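Local coordinates for protein N-acetylmuramoyl-L-alanine amidase (Mycolicibacterium smegmatis, PDB 7AGM) that hydrolyses the amide bond between N-acetylmuramoyl groups and L-alanine in cell-wall peptidoglycan, probably with its bound zinc ion in catalysis, at residues 140-143 against 144-148. Sequence-based numbering, arbitrary orientation. Where two conformers were deposited one is given.
Sequences KVMR and DQLAA
R143 and D144, neighbours in sequence on one helix, form a side-on salt bridge in which two guanidinium nitrogens converge on a single carboxylate oxygen. NE reaches D144 OD1 at 2.8 Å and NH2 reaches the same OD1 at 2.9 Å. The oxygen lies almost within the guanidinium plane and is approached on its anti side, while the two flat groups stand 79° apart, so the carboxylate presents one oxygen rather than a two-oxygen fork. Bends at chi2 (-126°) and chi3 of R143 turn the chain along the helix toward the following turn, where NH2 also passes 3.6 Å from the methyl CB of A147, which meets the guanidinium obliquely. A third hold comes from NH1, hydrogen-bonded to the carbonyl oxygen of G160, and with both ends of the group engaged its rotation should be restricted.

On the buried side, M142 and L146 are one turn apart, and CG of M142 touches CD1 of L146 at 3.9 Å. The backbone that spaces these side chains is held by four i to i+4 bonds, from K140–D144 to R143–A147. The straightest joins L146 N to M142 O at 3.0 Å, with an N-H...O angle of 169°.

This amphipathic segment closes helix 134-148. R143, L146 and A147 touch F118 in the loop that precedes strand 119-123. M142 and L146 join the helix to the mixed sheet of the amidase fold, packing on V120 of strand 119-123 and V181 of strand 178-185, and also meet helix 198-219 through I208 and I212 for M142 and A207 for L146.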
# COMPACT_ATOMS: atom_id res chain seq x y z
N LYS A 140 -7.56 -5.82 9.02
CA LYS A 140 -8.43 -5.27 10.05
C LYS A 140 -7.67 -4.32 10.97
O LYS A 140 -8.18 -3.25 11.31
CB LYS A 140 -9.08 -6.41 10.83
CG LYS A 140 -9.96 -7.31 9.98
CD LYS A 140 -10.64 -8.39 10.82
CE LYS A 140 -11.55 -9.25 9.96
NZ LYS A 140 -12.26 -10.29 10.76
N VAL A 141 -6.46 -4.70 11.40
CA VAL A 141 -5.68 -3.81 12.26
C VAL A 141 -5.37 -2.51 11.53
O VAL A 141 -5.47 -1.41 12.10
CB VAL A 141 -4.39 -4.52 12.71
CG1 VAL A 141 -3.50 -3.56 13.49
CG2 VAL A 141 -4.69 -5.78 13.54
N MET A 142 -4.99 -2.61 10.26
CA MET A 142 -4.67 -1.41 9.48
C MET A 142 -5.89 -0.52 9.32
O MET A 142 -5.83 0.70 9.54
CB MET A 142 -4.12 -1.82 8.12
CG MET A 142 -3.74 -0.64 7.23
SD MET A 142 -2.35 0.33 7.85
CE MET A 142 -0.98 -0.76 7.44
N ARG A 143 -7.03 -1.12 8.95
CA ARG A 143 -8.29 -0.37 8.85
C ARG A 143 -8.62 0.34 10.17
O ARG A 143 -8.99 1.52 10.18
CB ARG A 143 -9.40 -1.33 8.47
CG ARG A 143 -10.76 -0.68 8.26
CD ARG A 143 -11.83 -1.34 9.12
NE ARG A 143 -11.84 -0.79 10.47
CZ ARG A 143 -12.53 0.29 10.83
NH1 ARG A 143 -13.28 0.94 9.95
NH2 ARG A 143 -12.48 0.72 12.09
N ASP A 144 -8.47 -0.37 11.29
CA ASP A 144 -8.80 0.21 12.59
C ASP A 144 -7.89 1.39 12.91
O ASP A 144 -8.36 2.40 13.46
CB ASP A 144 -8.71 -0.86 13.68
CG ASP A 144 -9.89 -1.81 13.68
OD1 ASP A 144 -10.86 -1.58 12.93
OD2 ASP A 144 -9.85 -2.79 14.45
N GLN A 145 -6.61 1.30 12.58
CA GLN A 145 -5.69 2.38 12.93
C GLN A 145 -5.85 3.59 12.02
O GLN A 145 -5.71 4.72 12.48
CB GLN A 145 -4.24 1.89 12.96
CG GLN A 145 -3.94 1.00 14.15
CD GLN A 145 -4.39 1.63 15.46
OE1 GLN A 145 -3.99 2.75 15.79
NE2 GLN A 145 -5.22 0.91 16.22
N LEU A 146 -6.16 3.38 10.74
CA LEU A 146 -6.49 4.50 9.87
C LEU A 146 -7.75 5.20 10.36
O LEU A 146 -7.79 6.43 10.45
CB LEU A 146 -6.65 4.01 8.43
CG LEU A 146 -5.36 3.56 7.74
CD1 LEU A 146 -5.62 2.72 6.51
CD2 LEU A 146 -4.52 4.75 7.35
N ALA A 147 -8.77 4.42 10.71
CA ALA A 147 -10.02 5.03 11.17
C ALA A 147 -9.87 5.68 12.54
O ALA A 147 -10.49 6.72 12.80
CB ALA A 147 -11.13 3.97 11.19
N ALA A 148 -9.04 5.11 13.41
CA ALA A 148 -8.82 5.70 14.72
C ALA A 148 -8.13 7.05 14.60
O ALA A 148 -8.32 7.92 15.46
CB ALA A 148 -8.00 4.77 15.61